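Local structure of XRE family transcriptional regulator (Enterobacter cloacae subsp. cloacae, 6B8W) at residues H35-E49 and L61-K73. The protein probably acts as a DNA-binding transcription factor, of which this chain is the metal-binding cupin domain that follows the helix-turn-helix part. Sequence-based numbering, arbitrary orientation.
Sequences HEAGVIEHVVVISGE and LYPDQGVRFAGDK
Glu-41 and Phe-69 face each other as a hydrogen-bonded antiparallel pair in the cupin beta-sandwich, where strand 66-70 is the outermost strand of its sheet within this chain, beside strand 40-47. Two backbone bonds join the pair, Glu-41 N to Phe-69 O at 2.9 Å and Phe-69 N to Glu-41 O at 2.8 Å. With CG set between its own backbone N and carbonyl carbon (chi1 59°), the phenyl ring turns back across the neighbouring strand. Glu-41 CB lies over its face, a CH-pi contact, while Val-43 CG2 meets the ring edge 3.9 Å from Phe-69 CE1. The glutamate runs alongside, extended, and its CD reaches 3.5 Å from Phe-69 CZ, the carboxylate tilted 34° from the ring. Glu-41 is a manganese ligand with His-75 and Tyr-77, although this model has no metal there; Tyr-77 and Ser-89 hydrogen-bond its OE2, and the His-75 ring packs edge-to-face with Phe-69.

The other side of the sheet carries His-42 and Arg-68. Arg-68 CG sits over one face of the imidazole, 3.4 Å from His-42 NE2, and Ile-40 CG2 lies over the centre of one face of the Arg-68 guanidinium. Extended from CG to NE, the arginine forms a salt bridge to Asp-12 of the second subunit, whose Phe-9 and Phe-17 pack edge-to-face against the His-42 ring.

Beyond the strands, turns tie the ends. The type II turn 62-65 is joined to strand 40-47 by Asp-64 N, 2.7 Å from Val-45 O, while water 3 links Asp-64 OD1 to Ile-46 O. At the far end, water 2 bridges Val-39 O and Asp-72 OD1, and Gly-38 N donates a hydrogen bond to Asp-72 OD2, 3.2 Å away, meeting the oxygen from above the carboxylate plane.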
loop_
_atom_site.group_PDB
_atom_site.type_symbol
_atom_site.label_atom_id
_atom_site.label_comp_id
_atom_site.label_asym_id
_atom_site.label_seq_id
_atom_site.Cartn_x
_atom_site.Cartn_y
_atom_site.Cartn_z
ATOM N N HIS A 35 8.340 -2.919 -18.721
ATOM C CA HIS A 35 8.392 -1.610 -18.084
ATOM C C HIS A 35 9.674 -0.928 -18.493
ATOM O O HIS A 35 10.590 -1.578 -18.954
ATOM C CB HIS A 35 8.390 -1.718 -16.559
ATOM C CG HIS A 35 7.038 -1.829 -15.948
ATOM N ND1 HIS A 35 6.232 -0.728 -15.733
ATOM C CD2 HIS A 35 6.393 -2.886 -15.398
ATOM C CE1 HIS A 35 5.121 -1.119 -15.135
ATOM N NE2 HIS A 35 5.190 -2.421 -14.926
ATOM N N GLU A 36 9.717 0.387 -18.311
ATOM C CA GLU A 36 10.893 1.163 -18.578
ATOM C C GLU A 36 12.052 0.680 -17.690
ATOM O O GLU A 36 11.840 0.332 -16.520
ATOM C CB GLU A 36 10.620 2.633 -18.287
ATOM C CG GLU A 36 11.814 3.548 -18.512
ATOM C CD GLU A 36 11.533 4.972 -18.071
ATOM O OE1 GLU A 36 10.356 5.291 -17.712
ATOM O OE2 GLU A 36 12.496 5.760 -18.075
ATOM N N ALA A 37 13.261 0.674 -18.250
ATOM C CA ALA A 37 14.474 0.302 -17.495
ATOM C C ALA A 37 14.558 1.117 -16.207
ATOM O O ALA A 37 14.373 2.328 -16.229
ATOM C CB ALA A 37 15.721 0.527 -18.343
ATOM N N GLY A 38 14.821 0.455 -15.081
ATOM C CA GLY A 38 14.955 1.158 -13.797
ATOM C C GLY A 38 13.696 1.247 -12.945
ATOM O O GLY A 38 13.749 1.705 -11.802
ATOM N N VAL A 39 12.548 0.847 -13.488
ATOM C CA VAL A 39 11.308 0.847 -12.699
ATOM C C VAL A 39 11.430 -0.120 -11.512
ATOM O O VAL A 39 11.980 -1.227 -11.644
ATOM C CB VAL A 39 10.098 0.449 -13.576
ATOM C CG1 VAL A 39 8.921 -0.054 -12.746
ATOM C CG2 VAL A 39 9.695 1.610 -14.469
ATOM N N ILE A 40 10.951 0.320 -10.352
ATOM C CA ILE A 40 10.912 -0.521 -9.169
ATOM C C ILE A 40 9.440 -0.824 -8.877
ATOM O O ILE A 40 8.604 0.062 -8.951
ATOM C CB ILE A 40 11.545 0.132 -7.940
ATOM C CG1 ILE A 40 13.001 0.500 -8.195
ATOM C CG2 ILE A 40 11.429 -0.799 -6.718
ATOM C CD1 ILE A 40 13.930 -0.679 -8.467
ATOM N N GLU A 41 9.152 -2.085 -8.575
ATOM C CA GLU A 41 7.831 -2.523 -8.202
ATOM C C GLU A 41 7.826 -3.129 -6.780
ATOM O O GLU A 41 8.782 -3.808 -6.368
ATOM C CB GLU A 41 7.252 -3.517 -9.221
ATOM C CG GLU A 41 5.878 -4.052 -8.817
ATOM C CD GLU A 41 5.106 -4.820 -9.888
ATOM O OE1 GLU A 41 5.571 -4.939 -11.050
ATOM O OE2 GLU A 41 3.998 -5.322 -9.540
ATOM N N HIS A 42 6.768 -2.822 -6.026
ATOM C CA HIS A 42 6.536 -3.430 -4.713
ATOM C C HIS A 42 5.186 -4.137 -4.828
ATOM O O HIS A 42 4.236 -3.582 -5.361
ATOM C CB HIS A 42 6.395 -2.407 -3.567
ATOM C CG HIS A 42 7.651 -1.690 -3.185
ATOM N ND1 HIS A 42 8.153 -0.629 -3.906
ATOM C CD2 HIS A 42 8.469 -1.835 -2.110
ATOM C CE1 HIS A 42 9.240 -0.169 -3.311
ATOM N NE2 HIS A 42 9.455 -0.883 -2.218
ATOM N N VAL A 43 5.115 -5.355 -4.336
ATOM C CA VAL A 43 3.862 -6.083 -4.235
ATOM C C VAL A 43 3.665 -6.336 -2.744
ATOM O O VAL A 43 4.614 -6.752 -2.051
ATOM C CB VAL A 43 3.907 -7.418 -4.985
ATOM C CG1 VAL A 43 2.748 -8.326 -4.590
ATOM C CG2 VAL A 43 3.878 -7.167 -6.487
ATOM N N VAL A 44 2.462 -6.035 -2.259
ATOM C CA VAL A 44 2.066 -6.287 -0.876
ATOM C C VAL A 44 0.722 -6.993 -0.931
ATOM O O VAL A 44 -0.205 -6.519 -1.594
ATOM C CB VAL A 44 1.905 -4.987 -0.060
ATOM C CG1 VAL A 44 1.400 -5.294 1.349
ATOM C CG2 VAL A 44 3.217 -4.223 -0.004
ATOM N N VAL A 45 0.615 -8.139 -0.272
ATOM C CA VAL A 45 -0.655 -8.878 -0.242
ATOM C C VAL A 45 -1.564 -8.265 0.817
ATOM O O VAL A 45 -1.131 -7.991 1.926
ATOM C CB VAL A 45 -0.421 -10.378 0.027
ATOM C CG1 VAL A 45 -1.732 -11.144 0.171
ATOM C CG2 VAL A 45 0.396 -10.982 -1.114
ATOM N N ILE A 46 -2.823 -8.054 0.457
ATOM C CA ILE A 46 -3.812 -7.470 1.356
ATOM C C ILE A 46 -4.648 -8.585 1.959
ATOM O O ILE A 46 -4.762 -8.671 3.177
ATOM C CB ILE A 46 -4.706 -6.450 0.618
ATOM C CG1 ILE A 46 -3.844 -5.392 -0.089
ATOM C CG2 ILE A 46 -5.696 -5.815 1.572
ATOM C CD1 ILE A 46 -2.794 -4.724 0.763
ATOM N N SER A 47 -5.226 -9.430 1.104
ATOM C CA SER A 47 -6.022 -10.583 1.572
ATOM C C SER A 47 -5.818 -11.769 0.622
ATOM O O SER A 47 -5.597 -11.589 -0.562
ATOM C CB SER A 47 -7.500 -10.225 1.689
ATOM O OG SER A 47 -8.061 -9.892 0.443
ATOM N N GLY A 48 -5.857 -12.972 1.164
ATOM C CA GLY A 48 -5.642 -14.171 0.365
ATOM C C GLY A 48 -4.180 -14.564 0.361
ATOM O O GLY A 48 -3.442 -14.197 1.263
ATOM N N GLU A 49 -3.784 -15.312 -0.666
ATOM C CA GLU A 49 -2.428 -15.820 -0.838
ATOM C C GLU A 49 -2.027 -15.608 -2.279
ATOM O O GLU A 49 -2.765 -15.967 -3.178
ATOM C CB GLU A 49 -2.374 -17.317 -0.592
ATOM C CG GLU A 49 -2.841 -17.735 0.768
ATOM C CD GLU A 49 -2.726 -19.222 0.982
ATOM O OE1 GLU A 49 -2.246 -19.944 0.074
ATOM O OE2 GLU A 49 -3.101 -19.643 2.088
ATOM N N LEU A 61 3.324 -15.407 -0.986
ATOM C CA LEU A 61 3.208 -14.249 -0.089
ATOM C C LEU A 61 1.850 -14.254 0.581
ATOM O O LEU A 61 0.828 -14.465 -0.078
ATOM C CB LEU A 61 3.365 -12.975 -0.881
ATOM C CG LEU A 61 4.737 -12.741 -1.510
ATOM C CD1 LEU A 61 4.659 -11.534 -2.424
ATOM C CD2 LEU A 61 5.818 -12.532 -0.463
ATOM N N TYR A 62 1.843 -14.018 1.894
ATOM C CA TYR A 62 0.626 -13.980 2.693
ATOM C C TYR A 62 0.310 -12.503 3.045
ATOM O O TYR A 62 1.149 -11.622 2.795
ATOM C CB TYR A 62 0.800 -14.851 3.946
ATOM C CG TYR A 62 0.976 -16.308 3.602
ATOM C CD1 TYR A 62 -0.129 -17.130 3.350
ATOM C CD2 TYR A 62 2.246 -16.856 3.471
ATOM C CE1 TYR A 62 0.040 -18.456 2.993
ATOM C CE2 TYR A 62 2.420 -18.183 3.132
ATOM C CZ TYR A 62 1.324 -18.972 2.895
ATOM O OH TYR A 62 1.524 -20.271 2.549
ATOM N N PRO A 63 -0.884 -12.232 3.615
ATOM C CA PRO A 63 -1.276 -10.850 3.939
ATOM C C PRO A 63 -0.227 -10.048 4.684
ATOM O O PRO A 63 0.355 -10.531 5.641
ATOM C CB PRO A 63 -2.531 -11.046 4.771
ATOM C CG PRO A 63 -3.136 -12.262 4.110
ATOM C CD PRO A 63 -1.966 -13.166 3.972
ATOM N N ASP A 64 -0.014 -8.820 4.205
ATOM C CA ASP A 64 0.968 -7.866 4.722
ATOM C C ASP A 64 2.428 -8.276 4.471
ATOM O O ASP A 64 3.351 -7.617 4.955
ATOM C CB ASP A 64 0.676 -7.445 6.178
ATOM C CG ASP A 64 -0.443 -6.394 6.272
ATOM O OD1 ASP A 64 -1.003 -5.985 5.221
ATOM O OD2 ASP A 64 -0.745 -5.957 7.406
ATOM N N GLN A 65 2.630 -9.316 3.655
ATOM C CA GLN A 65 3.954 -9.685 3.247
ATOM C C GLN A 65 4.144 -9.038 1.903
ATOM O O GLN A 65 3.187 -8.866 1.159
ATOM C CB GLN A 65 4.155 -11.193 3.147
ATOM C CG GLN A 65 4.078 -11.882 4.513
ATOM C CD GLN A 65 4.365 -13.366 4.424
ATOM O OE1 GLN A 65 4.365 -13.945 3.345
ATOM N NE2 GLN A 65 4.610 -13.979 5.553
ATOM N N GLY A 66 5.386 -8.677 1.601
ATOM C CA GLY A 66 5.690 -8.016 0.356
ATOM C C GLY A 66 7.063 -8.293 -0.198
ATOM O O GLY A 66 7.889 -8.919 0.447
ATOM N N VAL A 67 7.285 -7.823 -1.416
ATOM C CA VAL A 67 8.553 -7.978 -2.086
ATOM C C VAL A 67 8.786 -6.763 -2.959
ATOM O O VAL A 67 7.845 -6.241 -3.575
ATOM C CB VAL A 67 8.606 -9.293 -2.908
ATOM C CG1 VAL A 67 7.457 -9.388 -3.906
ATOM C CG2 VAL A 67 9.949 -9.441 -3.623
ATOM N N ARG A 68 10.034 -6.302 -2.978
ATOM C CA ARG A 68 10.468 -5.173 -3.788
ATOM C C ARG A 68 11.376 -5.736 -4.858
ATOM O O ARG A 68 12.303 -6.485 -4.548
ATOM C CB ARG A 68 11.263 -4.210 -2.930
ATOM C CG ARG A 68 11.744 -2.947 -3.616
ATOM C CD ARG A 68 12.703 -2.261 -2.670
ATOM N NE ARG A 68 13.179 -0.949 -3.083
ATOM C CZ ARG A 68 14.146 -0.727 -3.973
ATOM N NH1 ARG A 68 14.710 -1.734 -4.642
ATOM N NH2 ARG A 68 14.525 0.524 -4.224
ATOM N N PHE A 69 11.156 -5.351 -6.116
ATOM C CA PHE A 69 11.959 -5.902 -7.190
ATOM C C PHE A 69 11.974 -5.028 -8.433
ATOM O O PHE A 69 11.241 -4.031 -8.534
ATOM C CB PHE A 69 11.440 -7.298 -7.533
ATOM C CG PHE A 69 9.994 -7.309 -7.957
ATOM C CD1 PHE A 69 8.975 -7.372 -7.016
ATOM C CD2 PHE A 69 9.656 -7.219 -9.296
ATOM C CE1 PHE A 69 7.642 -7.357 -7.410
ATOM C CE2 PHE A 69 8.329 -7.218 -9.704
ATOM C CZ PHE A 69 7.318 -7.287 -8.765
ATOM N N ALA A 70 12.847 -5.418 -9.368
ATOM C CA ALA A 70 13.021 -4.734 -10.633
ATOM C C ALA A 70 11.816 -5.027 -11.515
ATOM O O ALA A 70 11.651 -6.150 -11.989
ATOM C CB ALA A 70 14.309 -5.197 -11.308
ATOM N N GLY A 71 10.997 -4.006 -11.740
ATOM C CA GLY A 71 9.750 -4.144 -12.489
ATOM C C GLY A 71 9.936 -4.352 -13.975
ATOM O O GLY A 71 9.020 -4.813 -14.661
ATOM N N ASP A 72 11.119 -4.000 -14.462
ATOM C CA ASP A 72 11.458 -4.153 -15.876
ATOM C C ASP A 72 11.920 -5.581 -16.237
ATOM O O ASP A 72 12.237 -5.848 -17.402
ATOM C CB ASP A 72 12.500 -3.100 -16.314
ATOM C CG ASP A 72 13.785 -3.148 -15.516
ATOM O OD1 ASP A 72 13.791 -3.665 -14.374
ATOM O OD2 ASP A 72 14.796 -2.626 -16.015
ATOM N N LYS A 73 12.001 -6.483 -15.257
ATOM C CA LYS A 73 12.377 -7.877 -15.549
ATOM C C LYS A 73 11.098 -8.720 -15.584
ATOM O O LYS A 73 10.170 -8.430 -14.841
ATOM C CB LYS A 73 13.322 -8.428 -14.501
ATOM C CG LYS A 73 14.615 -7.642 -14.342
ATOM C CD LYS A 73 15.438 -7.613 -15.612
ATOM C CE LYS A 73 16.617 -6.679 -15.463
ATOM N NZ LYS A 73 17.352 -6.609 -16.748
HETATM O O HOH W 1 10.562 -4.728 -19.431
HETATM O O HOH W 2 14.480 -1.837 -12.560
HETATM O O HOH W 3 -3.333 -7.239 5.086
HETATM O O HOH W 4 -0.484 -21.590 1.616
#